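Local coordinates for MaoC family protein (Mycobacterium tuberculosis H37Rv, PDB 3KHP) that probably acts as an R-specific hydratase/dehydratase of 3-hydroxyacyl thioesters, at residues 46-51 with 75-80; 274-279 with 284-289; 86-91 with 138-143; 267-272 with 296-301. All blocks are in the same frame, centred on the assembly; numbering follows the deposited sequence.

Contact 1: residues 46-51 with 75-80; sequences LLYAIG and PTYAVI
Tyr-48 carries nearly the whole of this contact, reaching from helix 42-51 to four residues of 75-80, of which Val-79 is the most loosely touched. Its CG stands anti to the backbone N (chi1 171°), which sends the ring straight out from the helix with the phenol leading. At the far end OH meets Thr-76 OG1 in a very short hydrogen bond, 2.5 Å, with either hydroxyl able to donate. Thr-76 OG1 lies in the plane of the Tyr-48 ring, at its edge. A chi1 of 64° places this OG1 between the threonine's own backbone N and carbonyl carbon. The two side chains cross at about a right angle.

One face of the same ring receives Tyr-77 in a T-shaped arrangement: the planes stand at 72°, the centroids are 5.2 Å apart, and Tyr-77 CD1 comes to 3.5 Å from Tyr-48 CG, over the rim rather than the middle. The backbone adds a CH-pi contact over the ring, Tyr-77 CA lying 4.2 Å from the Tyr-48 centroid. Ile-80 turns toward the helix and lays CG1 3.9 Å from Tyr-48 CD1, along an oblique line of approach.

Beyond the two segments, Tyr-202 of helix 198-202 touches both Tyr-48 and Ile-80, and Trp-40 meets Tyr-77 edge-to-face. Within the N-terminal hydratase 2 half, the contact joins helix 42-51 to the 3-10 turn 75-77 and the short helix that follows. Chemically, a buried phenol has its hydroxyl satisfied while its face is held by an aromatic edge, a pairing that should fix both the reach of Tyr-48 and the rotation of its ring.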
loop_
_atom_site.group_PDB
_atom_site.type_symbol
_atom_site.label_atom_id
_atom_site.label_comp_id
_atom_site.label_asym_id
_atom_site.label_seq_id
_atom_site.Cartn_x
_atom_site.Cartn_y
_atom_site.Cartn_z
ATOM N N LEU A 46 1.914 2.896 8.311
ATOM C CA LEU A 46 1.172 3.794 7.457
ATOM C C LEU A 46 0.566 3.016 6.278
ATOM O O LEU A 46 -0.632 3.121 6.010
ATOM C CB LEU A 46 2.093 4.913 6.928
ATOM C CG LEU A 46 2.585 5.931 7.979
ATOM C CD1 LEU A 46 3.737 6.733 7.443
ATOM C CD2 LEU A 46 1.447 6.819 8.523
ATOM N N LEU A 47 1.399 2.235 5.588
ATOM C CA LEU A 47 0.930 1.465 4.437
ATOM C C LEU A 47 -0.197 0.506 4.797
ATOM O O LEU A 47 -1.120 0.286 3.989
ATOM C CB LEU A 47 2.097 0.680 3.811
ATOM C CG LEU A 47 1.768 -0.086 2.535
ATOM C CD1 LEU A 47 1.028 0.770 1.534
ATOM C CD2 LEU A 47 3.050 -0.666 1.892
ATOM N N TYR A 48 -0.109 -0.068 5.998
ATOM C CA TYR A 48 -1.120 -1.020 6.490
ATOM C C TYR A 48 -2.410 -0.251 6.693
ATOM O O TYR A 48 -3.467 -0.697 6.258
ATOM C CB TYR A 48 -0.674 -1.684 7.811
ATOM C CG TYR A 48 -1.773 -2.503 8.463
ATOM C CD1 TYR A 48 -2.003 -3.820 8.083
ATOM C CD2 TYR A 48 -2.572 -1.977 9.444
ATOM C CE1 TYR A 48 -3.049 -4.554 8.611
ATOM C CE2 TYR A 48 -3.610 -2.728 10.000
ATOM C CZ TYR A 48 -3.816 -4.020 9.596
ATOM O OH TYR A 48 -4.805 -4.773 10.150
ATOM N N ALA A 49 -2.335 0.872 7.402
ATOM C CA ALA A 49 -3.512 1.715 7.612
ATOM C C ALA A 49 -4.239 2.013 6.281
ATOM O O ALA A 49 -5.432 1.858 6.192
ATOM C CB ALA A 49 -3.129 3.047 8.310
ATOM N N ILE A 50 -3.523 2.478 5.264
ATOM C CA ILE A 50 -4.164 2.780 3.971
ATOM C C ILE A 50 -4.699 1.477 3.399
ATOM O O ILE A 50 -5.767 1.455 2.863
ATOM C CB ILE A 50 -3.187 3.435 2.995
ATOM C CG1 ILE A 50 -2.825 4.849 3.470
ATOM C CG2 ILE A 50 -3.761 3.494 1.588
ATOM C CD1 ILE A 50 -1.449 5.361 2.884
ATOM N N GLY A 51 -3.952 0.383 3.601
ATOM C CA GLY A 51 -4.372 -0.950 3.219
ATOM C C GLY A 51 -5.743 -1.328 3.725
ATOM O O GLY A 51 -6.513 -1.944 2.998
ATOM N N PRO A 75 -4.670 -1.627 15.965
ATOM C CA PRO A 75 -4.285 -2.807 16.764
ATOM C C PRO A 75 -4.359 -4.079 15.931
ATOM O O PRO A 75 -3.621 -5.025 16.204
ATOM C CB PRO A 75 -5.287 -2.814 17.929
ATOM C CG PRO A 75 -6.432 -1.993 17.468
ATOM C CD PRO A 75 -5.830 -0.934 16.537
ATOM N N THR A 76 -5.180 -4.082 14.889
ATOM C CA THR A 76 -5.200 -5.220 13.983
ATOM C C THR A 76 -3.895 -5.392 13.235
ATOM O O THR A 76 -3.694 -6.434 12.590
ATOM C CB THR A 76 -6.298 -5.156 12.948
ATOM O OG1 THR A 76 -6.089 -4.032 12.101
ATOM C CG2 THR A 76 -7.662 -5.142 13.599
ATOM N N TYR A 77 -2.992 -4.406 13.325
ATOM C CA TYR A 77 -1.629 -4.610 12.815
ATOM C C TYR A 77 -0.934 -5.821 13.509
ATOM O O TYR A 77 0.042 -6.334 12.996
ATOM C CB TYR A 77 -0.788 -3.329 12.907
ATOM C CG TYR A 77 0.536 -3.406 12.194
ATOM C CD1 TYR A 77 0.600 -3.480 10.799
ATOM C CD2 TYR A 77 1.729 -3.468 12.914
ATOM C CE1 TYR A 77 1.821 -3.598 10.133
ATOM C CE2 TYR A 77 2.972 -3.603 12.258
ATOM C CZ TYR A 77 3.000 -3.651 10.865
ATOM O OH TYR A 77 4.194 -3.784 10.234
ATOM N N ALA A 78 -1.441 -6.299 14.640
ATOM C CA ALA A 78 -0.859 -7.504 15.272
ATOM C C ALA A 78 -0.839 -8.711 14.319
ATOM O O ALA A 78 0.035 -9.533 14.422
ATOM C CB ALA A 78 -1.573 -7.870 16.533
ATOM N N VAL A 79 -1.758 -8.782 13.374
ATOM C CA VAL A 79 -1.767 -9.896 12.444
ATOM C C VAL A 79 -0.600 -9.889 11.471
ATOM O O VAL A 79 -0.241 -10.944 10.959
ATOM C CB VAL A 79 -3.097 -10.037 11.695
ATOM C CG1 VAL A 79 -4.276 -10.180 12.707
ATOM C CG2 VAL A 79 -3.301 -8.912 10.698
ATOM N N ILE A 80 0.067 -8.740 11.307
ATOM C CA ILE A 80 1.217 -8.654 10.458
ATOM C C ILE A 80 2.538 -8.762 11.200
ATOM O O ILE A 80 3.433 -9.432 10.729
ATOM C CB ILE A 80 1.239 -7.334 9.710
ATOM C CG1 ILE A 80 -0.080 -7.112 8.945
ATOM C CG2 ILE A 80 2.469 -7.281 8.792
ATOM C CD1 ILE A 80 -0.394 -8.203 7.852
#

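Contact 2: residues 274-279 with 284-289; sequences VIWRTE and VFRTEV
Four backbone hydrogen bonds join Val-274 with Arg-286 and Trp-276 with Val-284, both antiparallel hydrogen-bonded pairs. Val-274 N reaches Arg-286 O at 2.8 Å, and Arg-286 N returns a bond to Val-274 O at 3.0 Å; Trp-276 N to Val-284 O is 2.9 Å, with the reverse bond similar. Between them Ile-275 and Phe-285 form the non-hydrogen-bonded pair, where Phe-285 CA comes 3.1 Å from Val-274 O in a CA-H...O contact.

Packing divides by face. On the face of Val-274, Trp-276, Val-284 and Arg-286, Trp-276 CB touches Val-284 CG2 at 3.8 Å, and the indole turns an edge to Val-284 O, which lies in the ring plane 3.6 Å from Trp-276 CE3. Arg-286 bends at chi3 (-101°) and brings NH2 obliquely to Trp-276 CH2, the planes 70° apart; Phe-181 adds a cation-pi partner for the arginine. On the other face Ile-275 CG1 and Phe-285 CB are 4.2 Å apart.

This hairpin, with a classic bulge where Thr-278 and Glu-279 face Arg-282, belongs to the hot-dog sheet of the MaoC half. Its chemistry sets Ile-275 and Phe-285 as apolar packing on Leu-242 of helix 231-245, where Arg-277 adds a salt bridge to Glu-245, while the Trp-276 and Arg-286 face is mixed aromatic and cationic.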
loop_
_atom_site.group_PDB
_atom_site.type_symbol
_atom_site.label_atom_id
_atom_site.label_comp_id
_atom_site.label_asym_id
_atom_site.label_seq_id
_atom_site.Cartn_x
_atom_site.Cartn_y
_atom_site.Cartn_z
ATOM N N VAL A 274 -21.895 -3.672 12.643
ATOM C CA VAL A 274 -22.968 -3.490 13.602
ATOM C C VAL A 274 -22.516 -3.939 14.968
ATOM O O VAL A 274 -22.013 -5.035 15.140
ATOM C CB VAL A 274 -24.269 -4.243 13.198
ATOM C CG1 VAL A 274 -24.992 -3.452 12.156
ATOM C CG2 VAL A 274 -23.993 -5.672 12.712
ATOM N N ILE A 275 -22.691 -3.061 15.938
ATOM C CA ILE A 275 -22.059 -3.218 17.218
ATOM C C ILE A 275 -23.130 -3.167 18.318
ATOM O O ILE A 275 -24.132 -2.464 18.183
ATOM C CB ILE A 275 -21.034 -2.106 17.436
ATOM C CG1 ILE A 275 -20.015 -2.068 16.274
ATOM C CG2 ILE A 275 -20.338 -2.277 18.784
ATOM C CD1 ILE A 275 -19.064 -0.864 16.315
ATOM N N TRP A 276 -22.900 -3.921 19.394
ATOM C CA TRP A 276 -23.769 -3.933 20.560
ATOM C C TRP A 276 -22.889 -3.829 21.762
ATOM O O TRP A 276 -22.050 -4.727 21.975
ATOM C CB TRP A 276 -24.530 -5.263 20.682
ATOM C CG TRP A 276 -25.598 -5.501 19.690
ATOM C CD1 TRP A 276 -26.931 -5.306 19.869
ATOM C CD2 TRP A 276 -25.445 -6.014 18.369
ATOM N NE1 TRP A 276 -27.623 -5.653 18.731
ATOM C CE2 TRP A 276 -26.728 -6.089 17.795
ATOM C CE3 TRP A 276 -24.351 -6.414 17.609
ATOM C CZ2 TRP A 276 -26.935 -6.539 16.505
ATOM C CZ3 TRP A 276 -24.571 -6.871 16.329
ATOM C CH2 TRP A 276 -25.842 -6.931 15.793
ATOM N N ARG A 277 -23.056 -2.759 22.547
ATOM C CA ARG A 277 -22.380 -2.647 23.839
ATOM C C ARG A 277 -23.066 -3.586 24.824
ATOM O O ARG A 277 -24.276 -3.536 25.011
ATOM C CB ARG A 277 -22.412 -1.206 24.363
ATOM C CG ARG A 277 -21.494 -0.276 23.599
ATOM C CD ARG A 277 -21.641 1.154 24.058
ATOM N NE ARG A 277 -20.632 2.020 23.455
ATOM C CZ ARG A 277 -20.795 2.671 22.309
ATOM N NH1 ARG A 277 -21.933 2.564 21.627
ATOM N NH2 ARG A 277 -19.818 3.438 21.846
ATOM N N THR A 278 -22.307 -4.460 25.437
ATOM C CA THR A 278 -22.921 -5.458 26.292
ATOM C C THR A 278 -22.639 -5.232 27.766
ATOM O O THR A 278 -23.482 -5.456 28.583
ATOM C CB THR A 278 -22.489 -6.905 25.884
ATOM O OG1 THR A 278 -21.080 -7.039 26.031
ATOM C CG2 THR A 278 -22.895 -7.202 24.464
ATOM N N GLU A 279 -21.459 -4.768 28.103
ATOM C CA GLU A 279 -21.030 -4.779 29.484
ATOM C C GLU A 279 -19.871 -3.820 29.519
ATOM O O GLU A 279 -19.067 -3.813 28.600
ATOM C CB GLU A 279 -20.583 -6.201 29.834
ATOM C CG GLU A 279 -19.867 -6.401 31.180
ATOM C CD GLU A 279 -19.293 -7.806 31.310
ATOM O OE1 GLU A 279 -19.981 -8.764 30.894
ATOM O OE2 GLU A 279 -18.160 -7.954 31.812
ATOM N N VAL A 284 -20.063 -6.860 21.288
ATOM C CA VAL A 284 -20.097 -7.863 20.260
ATOM C C VAL A 284 -20.436 -7.193 18.952
ATOM O O VAL A 284 -20.985 -6.095 18.956
ATOM C CB VAL A 284 -21.102 -9.016 20.584
ATOM C CG1 VAL A 284 -20.632 -9.783 21.805
ATOM C CG2 VAL A 284 -22.537 -8.493 20.775
ATOM N N PHE A 285 -20.111 -7.841 17.839
ATOM C CA PHE A 285 -20.371 -7.252 16.531
ATOM C C PHE A 285 -20.468 -8.226 15.374
ATOM O O PHE A 285 -20.060 -9.371 15.457
ATOM C CB PHE A 285 -19.298 -6.188 16.199
ATOM C CG PHE A 285 -17.959 -6.772 15.817
ATOM C CD1 PHE A 285 -17.634 -6.977 14.479
ATOM C CD2 PHE A 285 -17.043 -7.150 16.786
ATOM C CE1 PHE A 285 -16.399 -7.515 14.115
ATOM C CE2 PHE A 285 -15.824 -7.693 16.435
ATOM C CZ PHE A 285 -15.493 -7.881 15.098
ATOM N N ARG A 286 -21.015 -7.729 14.278
ATOM C CA ARG A 286 -20.882 -8.365 12.987
ATOM C C ARG A 286 -20.497 -7.326 11.976
ATOM O O ARG A 286 -20.778 -6.144 12.155
ATOM C CB ARG A 286 -22.190 -8.976 12.524
ATOM C CG ARG A 286 -22.668 -10.100 13.361
ATOM C CD ARG A 286 -23.819 -10.868 12.665
ATOM N NE ARG A 286 -25.102 -10.474 13.204
ATOM C CZ ARG A 286 -25.755 -11.099 14.187
ATOM N NH1 ARG A 286 -25.277 -12.194 14.768
ATOM N NH2 ARG A 286 -26.913 -10.609 14.588
ATOM N N THR A 287 -19.893 -7.795 10.887
ATOM C CA THR A 287 -19.730 -6.982 9.691
ATOM C C THR A 287 -20.494 -7.626 8.543
ATOM O O THR A 287 -20.448 -8.824 8.402
ATOM C CB THR A 287 -18.266 -6.820 9.393
ATOM O OG1 THR A 287 -17.638 -6.280 10.568
ATOM C CG2 THR A 287 -18.054 -5.892 8.223
ATOM N N GLU A 288 -21.188 -6.821 7.744
ATOM C CA GLU A 288 -22.036 -7.299 6.665
ATOM C C GLU A 288 -21.886 -6.411 5.457
ATOM O O GLU A 288 -21.450 -5.280 5.574
ATOM C CB GLU A 288 -23.537 -7.235 7.037
ATOM C CG GLU A 288 -23.896 -7.515 8.474
ATOM C CD GLU A 288 -25.379 -7.192 8.858
ATOM O OE1 GLU A 288 -25.981 -6.187 8.385
ATOM O OE2 GLU A 288 -25.909 -7.972 9.678
ATOM N N VAL A 289 -22.355 -6.887 4.324
ATOM C CA VAL A 289 -22.469 -6.078 3.133
ATOM C C VAL A 289 -23.938 -5.997 2.786
ATOM O O VAL A 289 -24.547 -7.024 2.480
ATOM C CB VAL A 289 -21.756 -6.704 1.955
ATOM C CG1 VAL A 289 -21.992 -5.870 0.692
ATOM C CG2 VAL A 289 -20.298 -6.888 2.283
#

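Contact 3: residues 86-91 with 138-143; sequences GAAAKV and VVLRGR
The flat group that Leu-140 meets is the peptide unit between Ala-87 and Ala-88; no aromatic ring takes part. Both methyls of the leucine lie on the same side of that peptide plane. CD2 stands almost directly above Ala-88 N, 3.9 Å away, while CD1 is displaced beyond the nitrogen, at 3.7 Å from Ala-88 N. Alongside this face, the two alanine methyls close on the branches separately: Ala-88 CB touches Leu-140 CD1 at 3.5 Å, and Ala-87 CB touches Leu-140 CD2 at 4.0 Å. The fork of the leucine is therefore set against the turn, one prong to each alanine. Its CG sits beside the backbone N, anti to the carbonyl carbon (chi1 -47°), and the side chain leaves strand 136-145 pointing at the segment opposite.

A second, looser touch follows at the far end of the turn, where Val-91 CG2 meets Val-138 CG1 at 4.3 Å. Val-138 and Leu-140, two apart in the strand, thus offer the same face to 86-91. That segment is a run of short turns, with Lys-90 N bonded to Ala-87 O and Val-91 N to Ala-88 O, lying in the loop between helix 78-81 and strand 103-108. Thr-122 and Val-124 of the neighbouring strand 116-129 also touch it, and Phe-94 and Pro-96 pack against Ala-88.

The contact lays a loop over the sheet of the N-terminal hydratase 2 half. Between these segments it consists entirely of apolar packing: small methyl groups let the turn approach closely, and the hold is by shape and burial, without directional bonds.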
loop_
_atom_site.group_PDB
_atom_site.type_symbol
_atom_site.label_atom_id
_atom_site.label_comp_id
_atom_site.label_asym_id
_atom_site.label_seq_id
_atom_site.Cartn_x
_atom_site.Cartn_y
_atom_site.Cartn_z
ATOM N N GLY A 86 3.504 -19.291 11.484
ATOM C CA GLY A 86 4.623 -20.220 11.516
ATOM C C GLY A 86 4.345 -21.587 12.137
ATOM O O GLY A 86 4.927 -22.582 11.720
ATOM N N ALA A 87 3.434 -21.645 13.107
ATOM C CA ALA A 87 3.156 -22.884 13.828
ATOM C C ALA A 87 2.460 -23.956 12.976
ATOM O O ALA A 87 2.491 -25.133 13.333
ATOM C CB ALA A 87 2.335 -22.593 15.076
ATOM N N ALA A 88 1.836 -23.553 11.872
ATOM C CA ALA A 88 1.102 -24.506 11.011
ATOM C C ALA A 88 2.014 -25.584 10.464
ATOM O O ALA A 88 1.605 -26.730 10.354
ATOM C CB ALA A 88 0.371 -23.803 9.857
ATOM N N ALA A 89 3.245 -25.212 10.154
ATOM C CA ALA A 89 4.224 -26.141 9.600
ATOM C C ALA A 89 4.506 -27.343 10.525
ATOM O O ALA A 89 4.993 -28.370 10.072
ATOM C CB ALA A 89 5.538 -25.398 9.266
ATOM N N LYS A 90 4.218 -27.187 11.811
ATOM C CA LYS A 90 4.333 -28.271 12.791
ATOM C C LYS A 90 3.222 -29.329 12.668
ATOM O O LYS A 90 3.404 -30.458 13.116
ATOM C CB LYS A 90 4.358 -27.699 14.224
ATOM C CG LYS A 90 5.573 -26.789 14.537
ATOM C CD LYS A 90 6.889 -27.582 14.613
ATOM C CE LYS A 90 8.115 -26.649 14.718
ATOM N NZ LYS A 90 9.390 -27.382 14.419
ATOM N N VAL A 91 2.098 -28.950 12.056
ATOM C CA VAL A 91 0.870 -29.752 12.043
ATOM C C VAL A 91 0.752 -30.484 10.736
ATOM O O VAL A 91 0.473 -31.707 10.696
ATOM C CB VAL A 91 -0.320 -28.858 12.166
ATOM C CG1 VAL A 91 -1.631 -29.649 12.082
ATOM C CG2 VAL A 91 -0.206 -28.009 13.454
ATOM N N VAL A 138 -7.694 -26.451 13.278
ATOM C CA VAL A 138 -6.352 -26.202 13.762
ATOM C C VAL A 138 -6.268 -24.784 14.359
ATOM O O VAL A 138 -6.723 -23.829 13.732
ATOM C CB VAL A 138 -5.375 -26.323 12.650
ATOM C CG1 VAL A 138 -3.982 -26.026 13.154
ATOM C CG2 VAL A 138 -5.435 -27.693 12.093
ATOM N N VAL A 139 -5.708 -24.665 15.566
ATOM C CA VAL A 139 -5.599 -23.375 16.255
ATOM C C VAL A 139 -4.149 -23.023 16.519
ATOM O O VAL A 139 -3.430 -23.755 17.181
ATOM C CB VAL A 139 -6.440 -23.321 17.547
ATOM C CG1 VAL A 139 -6.436 -21.898 18.150
ATOM C CG2 VAL A 139 -7.840 -23.720 17.243
ATOM N N LEU A 140 -3.727 -21.899 15.953
ATOM C CA LEU A 140 -2.360 -21.429 16.054
ATOM C C LEU A 140 -2.340 -20.141 16.887
ATOM O O LEU A 140 -3.222 -19.321 16.771
ATOM C CB LEU A 140 -1.769 -21.228 14.660
ATOM C CG LEU A 140 -2.012 -22.381 13.669
ATOM C CD1 LEU A 140 -1.518 -22.015 12.268
ATOM C CD2 LEU A 140 -1.358 -23.673 14.151
ATOM N N ARG A 141 -1.352 -19.990 17.755
ATOM C CA ARG A 141 -1.346 -18.898 18.694
ATOM C C ARG A 141 -0.026 -18.243 18.586
ATOM O O ARG A 141 0.969 -18.930 18.625
ATOM C CB ARG A 141 -1.514 -19.375 20.136
ATOM C CG ARG A 141 -1.424 -18.219 21.151
ATOM C CD ARG A 141 -1.096 -18.660 22.553
ATOM N NE ARG A 141 -2.193 -19.369 23.177
ATOM C CZ ARG A 141 -2.118 -20.586 23.721
ATOM N NH1 ARG A 141 -0.986 -21.283 23.747
ATOM N NH2 ARG A 141 -3.215 -21.107 24.249
ATOM N N GLY A 142 -0.014 -16.913 18.470
ATOM C CA GLY A 142 1.231 -16.162 18.369
ATOM C C GLY A 142 1.427 -15.264 19.575
ATOM O O GLY A 142 0.497 -14.712 20.069
ATOM N N ARG A 143 2.652 -15.108 20.013
ATOM C CA ARG A 143 2.983 -14.269 21.140
ATOM C C ARG A 143 4.151 -13.419 20.739
ATOM O O ARG A 143 5.200 -13.974 20.380
ATOM C CB ARG A 143 3.409 -15.087 22.370
ATOM C CG ARG A 143 2.292 -15.640 23.184
ATOM C CD ARG A 143 2.851 -16.630 24.313
ATOM N NE ARG A 143 3.657 -15.901 25.288
ATOM C CZ ARG A 143 3.149 -15.174 26.268
ATOM N NH1 ARG A 143 1.839 -15.098 26.428
ATOM N NH2 ARG A 143 3.954 -14.511 27.091
#

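Contact 4: residues 267-272 with 296-301; sequences PGETLS and EARVVL
Glu-269 and Arg-298 form a two-pronged salt bridge that reaches past strand 282-289, from the loop before strand 271-279 to strand 298-308, rather than joining adjacent strands. The guanidinium presents its end: NH2 gives a hydrogen bond to Glu-269 OE2 at 2.6 Å, which is short, and NH1 gives one to Glu-269 OE1 at 2.9 Å. Both carboxylate oxygens are met on the syn side. The fit is not quite flat, for the two planes are turned 30° from each other and each oxygen is tilted out of the guanidinium plane. Arg-298 gets there by leaving its strand with CG anti to the backbone N (chi1 -174°) and bending at chi3, whereas the glutamate comes across it at about a right angle.

Second partners fix the pair further. Phe-266 N donates to Glu-269 OE1, and Arg-298 NH1 also bonds Pro-264 O, so both groups are tied to the loop leading into strand 271-279. In a hot-dog sheet such as that of this MaoC half, 271-279 and 298-308 flank 282-289; Glu-269, just ahead of the first of these, extends past the intervening strand to Arg-298 and also rests on Val-289. A classic bulge, in which Val-300 and Leu-301 both face Thr-287, breaks the regular course of the later strand.

Further along the two segments, Leu-271 CD2 touches Val-300 CG2 at 3.9 Å, the two side chains crossing at about a right angle. Leu-271 is buried there against Val-237 of helix 231-245, and Val-265 touches both the leucine and Val-300.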
loop_
_atom_site.group_PDB
_atom_site.type_symbol
_atom_site.label_atom_id
_atom_site.label_comp_id
_atom_site.label_asym_id
_atom_site.label_seq_id
_atom_site.Cartn_x
_atom_site.Cartn_y
_atom_site.Cartn_z
ATOM N N PRO A 267 -13.480 -6.410 -3.342
ATOM C CA PRO A 267 -13.064 -5.007 -3.160
ATOM C C PRO A 267 -14.031 -4.085 -3.898
ATOM O O PRO A 267 -14.489 -4.413 -5.020
ATOM C CB PRO A 267 -11.672 -4.946 -3.761
ATOM C CG PRO A 267 -11.286 -6.376 -4.120
ATOM C CD PRO A 267 -12.503 -7.211 -4.090
ATOM N N GLY A 268 -14.412 -3.004 -3.217
ATOM C CA GLY A 268 -15.402 -2.055 -3.723
ATOM C C GLY A 268 -16.682 -2.110 -2.918
ATOM O O GLY A 268 -17.468 -1.171 -2.924
ATOM N N GLU A 269 -16.898 -3.210 -2.210
ATOM C CA GLU A 269 -18.120 -3.354 -1.399
ATOM C C GLU A 269 -17.978 -2.587 -0.098
ATOM O O GLU A 269 -16.886 -2.389 0.390
ATOM C CB GLU A 269 -18.436 -4.825 -1.117
ATOM C CG GLU A 269 -18.838 -5.601 -2.330
ATOM C CD GLU A 269 -19.300 -7.011 -1.999
ATOM O OE1 GLU A 269 -18.556 -7.756 -1.318
ATOM O OE2 GLU A 269 -20.417 -7.368 -2.456
ATOM N N THR A 270 -19.102 -2.153 0.437
ATOM C CA THR A 270 -19.123 -1.377 1.649
ATOM C C THR A 270 -19.371 -2.285 2.790
ATOM O O THR A 270 -20.311 -3.061 2.775
ATOM C CB THR A 270 -20.202 -0.284 1.589
ATOM O OG1 THR A 270 -19.820 0.698 0.615
ATOM C CG2 THR A 270 -20.379 0.394 2.939
ATOM N N LEU A 271 -18.504 -2.183 3.790
ATOM C CA LEU A 271 -18.580 -2.997 4.967
ATOM C C LEU A 271 -19.295 -2.266 6.137
ATOM O O LEU A 271 -18.771 -1.264 6.680
ATOM C CB LEU A 271 -17.175 -3.455 5.349
ATOM C CG LEU A 271 -16.493 -4.357 4.324
ATOM C CD1 LEU A 271 -15.011 -4.373 4.552
ATOM C CD2 LEU A 271 -17.055 -5.768 4.324
ATOM N N SER A 272 -20.471 -2.790 6.529
ATOM C CA SER A 272 -21.242 -2.301 7.699
ATOM C C SER A 272 -20.981 -3.077 8.958
ATOM O O SER A 272 -21.447 -4.197 9.082
ATOM C CB SER A 272 -22.753 -2.468 7.494
ATOM O OG SER A 272 -23.257 -1.517 6.626
ATOM N N GLU A 296 -31.420 -8.551 1.174
ATOM C CA GLU A 296 -30.909 -9.146 2.421
ATOM C C GLU A 296 -29.358 -9.093 2.543
ATOM O O GLU A 296 -28.613 -9.346 1.571
ATOM C CB GLU A 296 -31.402 -10.599 2.563
ATOM N N ALA A 297 -28.893 -8.770 3.743
ATOM C CA ALA A 297 -27.481 -8.515 3.997
ATOM C C ALA A 297 -26.690 -9.817 4.046
ATOM O O ALA A 297 -27.196 -10.818 4.510
ATOM C CB ALA A 297 -27.306 -7.746 5.322
ATOM N N ARG A 298 -25.452 -9.780 3.574
ATOM C CA ARG A 298 -24.549 -10.920 3.610
ATOM C C ARG A 298 -23.664 -10.696 4.827
ATOM O O ARG A 298 -22.965 -9.674 4.909
ATOM C CB ARG A 298 -23.708 -10.940 2.315
ATOM C CG ARG A 298 -22.819 -12.124 2.134
ATOM C CD ARG A 298 -21.562 -11.859 1.287
ATOM N NE ARG A 298 -21.899 -11.015 0.181
ATOM C CZ ARG A 298 -21.066 -10.221 -0.481
ATOM N NH1 ARG A 298 -19.770 -10.185 -0.234
ATOM N NH2 ARG A 298 -21.560 -9.476 -1.445
ATOM N N VAL A 299 -23.698 -11.607 5.796
ATOM C CA VAL A 299 -22.814 -11.455 6.931
ATOM C C VAL A 299 -21.439 -11.923 6.498
ATOM O O VAL A 299 -21.321 -13.019 5.965
ATOM C CB VAL A 299 -23.302 -12.254 8.115
ATOM C CG1 VAL A 299 -22.318 -12.149 9.221
ATOM C CG2 VAL A 299 -24.675 -11.751 8.557
ATOM N N VAL A 300 -20.406 -11.112 6.684
ATOM C CA VAL A 300 -19.034 -11.541 6.296
ATOM C C VAL A 300 -18.112 -11.769 7.466
ATOM O O VAL A 300 -17.175 -12.553 7.358
ATOM C CB VAL A 300 -18.408 -10.584 5.266
ATOM C CG1 VAL A 300 -19.239 -10.580 4.016
ATOM C CG2 VAL A 300 -18.280 -9.153 5.806
ATOM N N LEU A 301 -18.359 -11.077 8.586
ATOM C CA LEU A 301 -17.710 -11.361 9.878
ATOM C C LEU A 301 -18.804 -11.563 10.897
ATOM O O LEU A 301 -19.712 -10.732 11.025
ATOM C CB LEU A 301 -16.820 -10.227 10.401
ATOM C CG LEU A 301 -15.615 -9.756 9.593
ATOM C CD1 LEU A 301 -14.945 -8.577 10.338
ATOM C CD2 LEU A 301 -14.614 -10.915 9.326
#

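The four contacts spread along one long antiparallel sheet and the helices packed on it. Contacts 2 and 4 are the close pair, with centres 14 Å apart and contact 2 nested within the loop that contact 4 closes; Glu-288 O lies 2.8 Å from Ser-272 N, and Thr-287 O 2.9 Å from Val-300 N, both probable hydrogen bonds. Contact 3 sits in the other half, its centre about 28 Å from that of contact 2, on the opposite side of the chain's centre. Contact 1 lies between, with centres 20 to 21 Å from the rest. Helix 231-245 touches contacts 1, 2 and 4, and the second subunit packs on 46-51 alone.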